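Local coordinates for protein uricase (Arthrobacter globiformis, PDB 2YZC) that catalyses the oxidation of uric acid by molecular oxygen to 5-hydroxyisourate, the first step on the way to (S)-allantoin, at residues N18-A23 with V65-Q70; K22-L27 with N43-L48. All coordinates share one frame; numbering follows the deposited sequence.

How the interactions relate
Both contacts are buried and start from the strand that holds Lys22 and Ala23, but they hold it to different things. Interaction 2 is a contact within the sheet, joining the two arms of a beta hairpin by straight backbone bonds interrupted by a bulge. Interaction 1 lies farther from the centre of the chain and joins the same strand to the start of a helix and the loop leading into it, where side-chain polar groups and the bound allantoate do most of the work. The two touch: Gln70 OE1 of interaction 1 lies 2.9 Å from Ser46 OG of interaction 2, probably as a hydrogen bond. A second subunit touches both and extends the sheet beside residues 18-23.

Interaction 1: residues N18-A23 with V65-Q70; sequences NQYGKA and VATDTQ. With 1AL (allantoate ion), chain L.
Tyr20 presents the edge of its ring to residues 65-70: Val65 O and the CG2 methyl of Thr67 both lie near the ring plane, the methyl 3.9 Å from Tyr20 CD2. The Gln70 amide approaches obliquely, its plane turned 86° from the ring, with NE2 3.6 Å from Tyr20 CE2, and Phe52 adds an edge-to-face contact. At the end of the ring Tyr20 OH donates to Val65 O at 2.7 Å. From the opposite face of that carbonyl's plane comes Gln70 NE2, 3.3 Å from Val65 O, so two donors grip one oxygen. Gln70 OE1 is taken by Ser46 of strand 38-50, and bonds at both ends of the amide fix its rotation. Gln70 OE1 also lies 3.4 Å from Gly21 CA, where a beta carbon would run into it; glycine suits this point because the amide presses on the backbone.

The arrangement belongs to the tunnelling fold of the uricase family, in which helices pack on an antiparallel sheet and the active site forms between subunits. Ala66 is the N-cap of helix 67-78, and in the first turn Asp68 N donates to allantoate O10 at 3.0 Å; the helix start would probably favour such an acceptor. Lys22 sets out with CG anti to its backbone N (chi1 -171°), then bends at its second and third torsions to curl past Thr67 O, so that Lys22 NZ donates to Thr67 OG1 at 2.9 Å; that hydroxyl in turn donates to allantoate O7 at 2.7 Å. Lys22, Thr67 and His251 are assigned to the charge relay system; here His251 of the second subunit packs on Lys22 and hydrogen-bonds the ligand. A water accepts from Lys22 NZ and donates to Asp68 OD1, which also forms a salt bridge with Lys71.

Interaction 2: residues K22-L27 with N43-L48; sequences KAEVRL and NVTSQL
Glu24 and Val25 both face Val44, forming a G1 beta bulge in the hairpin of strands 13-31 and 38-50, the antiparallel pair at this end of the subunit's sheet. Glu24 takes the left-handed backbone conformation (phi 52°), and the bulge leaves its N-H badly angled toward Val44 O. Thr45 takes up that N-H instead: its OG1 accepts from Glu24 N at 3.0 Å along an almost straight line (175°). The rotation of Thr45 makes this possible, with OG1 anti to the carbonyl carbon (chi1 -69°) and the CG2 methyl lying over the Ala23-Lys22 backbone. A valine here would probably leave Glu24 N without its acceptor and the bulge less firmly held.

On the bulge's other residue, Val25 N donates to Val44 O at 2.7 Å and Val25 O accepts from Val44 N at 2.8 Å. Val25 CB stands 4.4 Å from Val44 CB on the same side of the sheet, where Tyr75 of helix 67-78 packs on Val25; branched apolar residues suit this covered face.

Regular pairing resumes at Arg26 with Asn43. On the other side of the sheet, Arg26 crosses Asn43 at about a right angle, its CD 3.9 Å from Asn43 CB. Bends at its second and third torsions carry the guanidinium round to a salt bridge with Asp41 and a bond to Leu42 O. Glu24 OE2 forms a salt bridge with Arg274 and OE1 a hydrogen bond with Tyr276, both of the second subunit, so an acidic side chain suits the place.

At the other end of the paired residues, Lys22 O accepts from Ser46 N at 2.8 Å, and Thr45 CA adds a C-H contact to Lys22 O at 3.5 Å.

Interaction 1: residues N18-A23 with V65-Q70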
ATOM      1  N   ASN A  18      -7.149 -25.002  13.815  1.00 20.62           N
ATOM      2  CA  ASN A  18      -8.020 -24.256  12.914  1.00 20.62           C
ATOM      3  C   ASN A  18      -8.803 -23.196  13.672  1.00 19.71           C
ATOM      4  O   ASN A  18      -9.013 -23.308  14.881  1.00 19.39           O
ATOM      5  CB  ASN A  18      -8.978 -25.211  12.187  1.00 21.72           C
ATOM      6  CG  ASN A  18      -9.968 -25.887  13.127  1.00 23.83           C
ATOM      7  OD1 ASN A  18     -11.030 -25.342  13.422  1.00 22.99           O
ATOM      8  ND2 ASN A  18      -9.614 -27.078  13.603  1.00 22.41           N
ATOM      9  N   GLN A  19      -9.218 -22.161  12.952  1.00 18.95           N
ATOM     10  CA  GLN A  19      -9.983 -21.065  13.531  1.00 18.41           C
ATOM     11  C   GLN A  19     -10.632 -20.288  12.397  1.00 17.13           C
ATOM     12  O   GLN A  19     -10.178 -20.344  11.259  1.00 16.48           O
ATOM     13  CB  GLN A  19      -9.076 -20.139  14.351  1.00 19.15           C
ATOM     14  CG  GLN A  19      -7.917 -19.516  13.567  1.00 20.91           C
ATOM     15  CD  GLN A  19      -6.956 -18.746  14.456  1.00 22.93           C
ATOM     16  OE1 GLN A  19      -6.799 -19.060  15.640  1.00 23.03           O
ATOM     17  NE2 GLN A  19      -6.287 -17.746  13.884  1.00 22.28           N
ATOM     18  N   TYR A  20     -11.704 -19.574  12.702  1.00 16.84           N
ATOM     19  CA  TYR A  20     -12.389 -18.809  11.674  1.00 16.94           C
ATOM     20  C   TYR A  20     -13.221 -17.714  12.320  1.00 17.22           C
ATOM     21  O   TYR A  20     -13.606 -17.815  13.489  1.00 17.12           O
ATOM     22  CB  TYR A  20     -13.321 -19.709  10.862  1.00 16.02           C
ATOM     23  CG  TYR A  20     -14.641 -19.932  11.558  1.00 18.38           C
ATOM     24  CD1 TYR A  20     -14.725 -20.726  12.702  1.00 19.17           C
ATOM     25  CD2 TYR A  20     -15.791 -19.270  11.128  1.00 18.10           C
ATOM     26  CE1 TYR A  20     -15.923 -20.848  13.406  1.00 20.96           C
ATOM     27  CE2 TYR A  20     -16.987 -19.379  11.821  1.00 18.71           C
ATOM     28  CZ  TYR A  20     -17.049 -20.167  12.961  1.00 19.61           C
ATOM     29  OH  TYR A  20     -18.231 -20.251  13.659  1.00 20.42           O
ATOM     30  N   GLY A  21     -13.516 -16.677  11.545  1.00 15.68           N
ATOM     31  CA  GLY A  21     -14.326 -15.595  12.066  1.00 16.26           C
ATOM     32  C   GLY A  21     -14.361 -14.423  11.113  1.00 16.69           C
ATOM     33  O   GLY A  21     -14.062 -14.572   9.932  1.00 15.62           O
ATOM     34  N   LYS A  22     -14.732 -13.256  11.626  1.00 16.61           N
ATOM     35  CA  LYS A  22     -14.791 -12.059  10.800  1.00 18.11           C
ATOM     36  C   LYS A  22     -13.578 -11.202  11.113  1.00 17.25           C
ATOM     37  O   LYS A  22     -13.286 -10.926  12.278  1.00 18.81           O
ATOM     38  CB  LYS A  22     -16.062 -11.257  11.096  1.00 18.17           C
ATOM     39  CG  LYS A  22     -16.287 -10.125  10.108  1.00 19.45           C
ATOM     40  CD  LYS A  22     -16.733 -10.661   8.749  1.00 19.23           C
ATOM     41  CE  LYS A  22     -18.227 -10.982   8.755  1.00 24.53           C
ATOM     42  NZ  LYS A  22     -18.703 -11.581   7.474  1.00 21.69           N
ATOM     43  N   ALA A  23     -12.872 -10.781  10.073  1.00 15.94           N
ATOM     44  CA  ALA A  23     -11.688  -9.958  10.257  1.00 14.78           C
ATOM     45  C   ALA A  23     -11.920  -8.518   9.814  1.00 16.49           C
ATOM     46  O   ALA A  23     -12.727  -8.245   8.924  1.00 15.65           O
ATOM     47  CB  ALA A  23     -10.515 -10.546   9.481  1.00 17.52           C
ATOM     48  N   VAL A  65     -20.939 -20.661  13.946  1.00 22.16           N
ATOM     49  CA  VAL A  65     -21.544 -19.374  14.255  1.00 22.40           C
ATOM     50  C   VAL A  65     -21.062 -18.487  13.104  1.00 21.72           C
ATOM     51  O   VAL A  65     -19.865 -18.209  12.985  1.00 20.42           O
ATOM     52  CB  VAL A  65     -21.012 -18.822  15.592  1.00 22.43           C
ATOM     53  CG1 VAL A  65     -21.527 -17.411  15.816  1.00 24.68           C
ATOM     54  CG2 VAL A  65     -21.449 -19.737  16.744  1.00 24.03           C
ATOM     55  N   ALA A  66     -21.991 -18.062  12.255  1.00 21.24           N
ATOM     56  CA  ALA A  66     -21.659 -17.248  11.091  1.00 20.15           C
ATOM     57  C   ALA A  66     -20.700 -16.098  11.380  1.00 19.79           C
ATOM     58  O   ALA A  66     -20.789 -15.451  12.422  1.00 17.74           O
ATOM     59  CB  ALA A  66     -22.937 -16.705  10.462  1.00 19.72           C
ATOM     60  N   THR A  67     -19.775 -15.844  10.459  1.00 18.81           N
ATOM     61  CA  THR A  67     -18.849 -14.744  10.664  1.00 19.10           C
ATOM     62  C   THR A  67     -19.699 -13.473  10.670  1.00 19.38           C
ATOM     63  O   THR A  67     -19.387 -12.519  11.368  1.00 18.53           O
ATOM     64  CB  THR A  67     -17.755 -14.678   9.553  1.00 20.42           C
ATOM     65  OG1 THR A  67     -18.346 -14.332   8.294  1.00 21.48           O
ATOM     66  CG2 THR A  67     -17.050 -16.039   9.416  1.00 19.95           C
ATOM     67  N   ASP A  68     -20.791 -13.472   9.908  1.00 19.31           N
ATOM     68  CA  ASP A  68     -21.676 -12.306   9.866  1.00 19.24           C
ATOM     69  C   ASP A  68     -22.243 -12.045  11.263  1.00 19.94           C
ATOM     70  O   ASP A  68     -22.416 -10.898  11.668  1.00 18.37           O
ATOM     71  CB  ASP A  68     -22.836 -12.525   8.883  1.00 18.83           C
ATOM     72  CG  ASP A  68     -23.710 -11.283   8.722  1.00 21.40           C
ATOM     73  OD1 ASP A  68     -23.304 -10.355   7.991  1.00 24.16           O
ATOM     74  OD2 ASP A  68     -24.797 -11.221   9.335  1.00 24.86           O
ATOM     75  N   THR A  69     -22.543 -13.119  11.989  1.00 19.78           N
ATOM     76  CA  THR A  69     -23.080 -12.999  13.338  1.00 20.61           C
ATOM     77  C   THR A  69     -22.025 -12.435  14.281  1.00 19.46           C
ATOM     78  O   THR A  69     -22.332 -11.636  15.168  1.00 18.65           O
ATOM     79  CB  THR A  69     -23.543 -14.362  13.877  1.00 20.90           C
ATOM     80  OG1 THR A  69     -24.604 -14.856  13.053  1.00 20.64           O
ATOM     81  CG2 THR A  69     -24.037 -14.230  15.313  1.00 21.23           C
ATOM     82  N   GLN A  70     -20.783 -12.861  14.089  1.00 18.66           N
ATOM     83  CA  GLN A  70     -19.690 -12.374  14.913  1.00 18.82           C
ATOM     84  C   GLN A  70     -19.564 -10.874  14.703  1.00 17.86           C
ATOM     85  O   GLN A  70     -19.366 -10.120  15.654  1.00 18.78           O
ATOM     86  CB  GLN A  70     -18.389 -13.091  14.551  1.00 17.68           C
ATOM     87  CG  GLN A  70     -18.412 -14.573  14.937  1.00 18.55           C
ATOM     88  CD  GLN A  70     -17.139 -15.311  14.583  1.00 18.90           C
ATOM     89  OE1 GLN A  70     -16.038 -14.869  14.915  1.00 20.41           O
ATOM     90  NE2 GLN A  70     -17.283 -16.454  13.918  1.00 17.76           N
TER
HETATM   91  C1  1AL L 304     -18.346 -19.480   5.430  1.00 45.51           C
HETATM   92  O2  1AL L 304     -18.354 -20.463   4.673  1.00 37.64           O
HETATM   93  N3  1AL L 304     -17.960 -19.562   6.734  1.00 45.14           N
HETATM   94  N4  1AL L 304     -18.760 -18.296   4.827  1.00 46.42           N
HETATM   95  C5  1AL L 304     -17.544 -16.140   5.767  1.00 46.93           C
HETATM   96  O6  1AL L 304     -16.494 -16.701   6.142  1.00 50.03           O
HETATM   97  O7  1AL L 304     -17.754 -14.918   5.769  1.00 49.05           O
HETATM   98  C8  1AL L 304     -18.782 -17.053   5.579  1.00 44.87           C
HETATM   99  C9  1AL L 304     -20.449 -16.357   7.248  1.00 42.80           C
HETATM  100  O10 1AL L 304     -21.089 -15.322   7.538  1.00 37.22           O
HETATM  101  N11 1AL L 304     -20.021 -17.249   8.197  1.00 42.21           N
HETATM  102  N12 1AL L 304     -20.135 -16.679   5.969  1.00 44.66           N
HETATM  103  O   HOH W   1     -21.157 -10.901   6.272  1.00 25.30           O

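Interaction 2: residues K22-L27 with N43-L48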
ATOM      1  N   LYS A  22     -14.732 -13.256  11.626  1.00 16.61           N
ATOM      2  CA  LYS A  22     -14.791 -12.059  10.800  1.00 18.11           C
ATOM      3  C   LYS A  22     -13.578 -11.202  11.113  1.00 17.25           C
ATOM      4  O   LYS A  22     -13.286 -10.926  12.278  1.00 18.81           O
ATOM      5  CB  LYS A  22     -16.062 -11.257  11.096  1.00 18.17           C
ATOM      6  CG  LYS A  22     -16.287 -10.125  10.108  1.00 19.45           C
ATOM      7  CD  LYS A  22     -16.733 -10.661   8.749  1.00 19.23           C
ATOM      8  CE  LYS A  22     -18.227 -10.982   8.755  1.00 24.53           C
ATOM      9  NZ  LYS A  22     -18.703 -11.581   7.474  1.00 21.69           N
ATOM     10  N   ALA A  23     -12.872 -10.781  10.073  1.00 15.94           N
ATOM     11  CA  ALA A  23     -11.688  -9.958  10.257  1.00 14.78           C
ATOM     12  C   ALA A  23     -11.920  -8.518   9.814  1.00 16.49           C
ATOM     13  O   ALA A  23     -12.727  -8.245   8.924  1.00 15.65           O
ATOM     14  CB  ALA A  23     -10.515 -10.546   9.481  1.00 17.52           C
ATOM     15  N   GLU A  24     -11.197  -7.611  10.461  1.00 15.65           N
ATOM     16  CA  GLU A  24     -11.232  -6.183  10.174  1.00 16.21           C
ATOM     17  C   GLU A  24     -12.605  -5.519  10.143  1.00 16.08           C
ATOM     18  O   GLU A  24     -13.011  -4.935   9.132  1.00 15.93           O
ATOM     19  CB  GLU A  24     -10.465  -5.908   8.874  1.00 17.90           C
ATOM     20  CG  GLU A  24      -9.042  -6.482   8.911  1.00 17.88           C
ATOM     21  CD  GLU A  24      -8.089  -5.802   7.942  1.00 22.30           C
ATOM     22  OE1 GLU A  24      -7.585  -6.477   7.015  1.00 19.96           O
ATOM     23  OE2 GLU A  24      -7.840  -4.592   8.115  1.00 22.25           O
ATOM     24  N   VAL A  25     -13.306  -5.608  11.267  1.00 13.93           N
ATOM     25  CA  VAL A  25     -14.614  -4.977  11.422  1.00 14.30           C
ATOM     26  C   VAL A  25     -14.281  -3.567  11.916  1.00 15.98           C
ATOM     27  O   VAL A  25     -13.814  -3.391  13.042  1.00 15.82           O
ATOM     28  CB  VAL A  25     -15.468  -5.715  12.476  1.00 16.01           C
ATOM     29  CG1 VAL A  25     -16.771  -4.951  12.736  1.00 15.70           C
ATOM     30  CG2 VAL A  25     -15.773  -7.126  11.989  1.00 15.27           C
ATOM     31  N   ARG A  26     -14.492  -2.569  11.064  1.00 16.93           N
ATOM     32  CA  ARG A  26     -14.183  -1.189  11.428  1.00 17.90           C
ATOM     33  C   ARG A  26     -15.308  -0.566  12.236  1.00 17.65           C
ATOM     34  O   ARG A  26     -16.443  -0.435  11.768  1.00 19.28           O
ATOM     35  CB  ARG A  26     -13.893  -0.371  10.169  1.00 18.14           C
ATOM     36  CG  ARG A  26     -12.568  -0.747   9.512  1.00 19.31           C
ATOM     37  CD  ARG A  26     -11.375  -0.160  10.266  1.00 21.11           C
ATOM     38  NE  ARG A  26     -11.299   1.294  10.112  1.00 23.18           N
ATOM     39  CZ  ARG A  26     -11.639   2.179  11.045  1.00 23.91           C
ATOM     40  NH1 ARG A  26     -11.535   3.479  10.793  1.00 26.34           N
ATOM     41  NH2 ARG A  26     -12.075   1.776  12.229  1.00 24.40           N
ATOM     42  N   LEU A  27     -14.971  -0.182  13.461  1.00 17.71           N
ATOM     43  CA  LEU A  27     -15.937   0.395  14.378  1.00 18.65           C
ATOM     44  C   LEU A  27     -15.540   1.756  14.918  1.00 16.94           C
ATOM     45  O   LEU A  27     -14.394   1.976  15.294  1.00 17.70           O
ATOM     46  CB  LEU A  27     -16.140  -0.550  15.572  1.00 16.93           C
ATOM     47  CG  LEU A  27     -16.699   0.076  16.861  1.00 17.98           C
ATOM     48  CD1 LEU A  27     -18.205   0.328  16.715  1.00 16.78           C
ATOM     49  CD2 LEU A  27     -16.435  -0.859  18.033  1.00 21.14           C
ATOM     50  N   ASN A  43     -10.353  -1.413  14.746  1.00 16.47           N
ATOM     51  CA  ASN A  43     -10.383  -2.338  13.612  1.00 16.89           C
ATOM     52  C   ASN A  43     -10.359  -3.681  14.347  1.00 18.88           C
ATOM     53  O   ASN A  43      -9.303  -4.118  14.813  1.00 18.22           O
ATOM     54  CB  ASN A  43      -9.128  -2.194  12.744  1.00 17.55           C
ATOM     55  CG  ASN A  43      -9.210  -3.003  11.460  1.00 19.76           C
ATOM     56  OD1 ASN A  43      -8.189  -3.318  10.837  1.00 23.02           O
ATOM     57  ND2 ASN A  43     -10.426  -3.333  11.048  1.00 16.00           N
ATOM     58  N   VAL A  44     -11.519  -4.329  14.438  1.00 17.65           N
ATOM     59  CA  VAL A  44     -11.671  -5.579  15.189  1.00 17.03           C
ATOM     60  C   VAL A  44     -11.728  -6.883  14.397  1.00 17.77           C
ATOM     61  O   VAL A  44     -12.359  -6.969  13.349  1.00 17.06           O
ATOM     62  CB  VAL A  44     -12.950  -5.503  16.067  1.00 18.47           C
ATOM     63  CG1 VAL A  44     -13.051  -6.716  16.983  1.00 16.83           C
ATOM     64  CG2 VAL A  44     -12.941  -4.201  16.879  1.00 17.43           C
ATOM     65  N   THR A  45     -11.068  -7.907  14.929  1.00 16.90           N
ATOM     66  CA  THR A  45     -11.057  -9.219  14.304  1.00 16.92           C
ATOM     67  C   THR A  45     -11.465 -10.251  15.351  1.00 18.48           C
ATOM     68  O   THR A  45     -10.954 -10.245  16.473  1.00 18.52           O
ATOM     69  CB  THR A  45      -9.664  -9.567  13.756  1.00 17.69           C
ATOM     70  OG1 THR A  45      -9.373  -8.727  12.626  1.00 17.19           O
ATOM     71  CG2 THR A  45      -9.605 -11.037  13.330  1.00 19.47           C
ATOM     72  N   SER A  46     -12.384 -11.133  14.969  1.00 18.27           N
ATOM     73  CA  SER A  46     -12.889 -12.177  15.858  1.00 19.38           C
ATOM     74  C   SER A  46     -12.762 -13.551  15.211  1.00 19.17           C
ATOM     75  O   SER A  46     -13.194 -13.746  14.077  1.00 20.50           O
ATOM     76  CB  SER A  46     -14.365 -11.907  16.177  1.00 21.43           C
ATOM     77  OG  SER A  46     -14.989 -13.015  16.811  1.00 24.06           O
ATOM     78  N   GLN A  47     -12.156 -14.496  15.923  1.00 20.00           N
ATOM     79  CA  GLN A  47     -12.025 -15.857  15.408  1.00 21.10           C
ATOM     80  C   GLN A  47     -12.248 -16.875  16.519  1.00 20.84           C
ATOM     81  O   GLN A  47     -11.721 -16.741  17.626  1.00 20.99           O
ATOM     82  CB  GLN A  47     -10.664 -16.073  14.748  1.00 22.38           C
ATOM     83  CG  GLN A  47     -10.564 -15.409  13.376  1.00 24.07           C
ATOM     84  CD  GLN A  47      -9.237 -15.657  12.707  1.00 23.30           C
ATOM     85  OE1 GLN A  47      -9.167 -16.290  11.652  1.00 25.82           O
ATOM     86  NE2 GLN A  47      -8.171 -15.166  13.318  1.00 22.66           N
ATOM     87  N   LEU A  48     -13.036 -17.895  16.206  1.00 19.41           N
ATOM     88  CA  LEU A  48     -13.374 -18.919  17.174  1.00 18.55           C
ATOM     89  C   LEU A  48     -12.590 -20.203  16.992  1.00 19.14           C
ATOM     90  O   LEU A  48     -12.149 -20.528  15.892  1.00 16.26           O
ATOM     91  CB  LEU A  48     -14.866 -19.231  17.085  1.00 19.13           C
ATOM     92  CG  LEU A  48     -15.804 -18.020  17.101  1.00 20.59           C
ATOM     93  CD1 LEU A  48     -17.253 -18.502  17.055  1.00 21.53           C
ATOM     94  CD2 LEU A  48     -15.551 -17.184  18.346  1.00 22.15           C
TER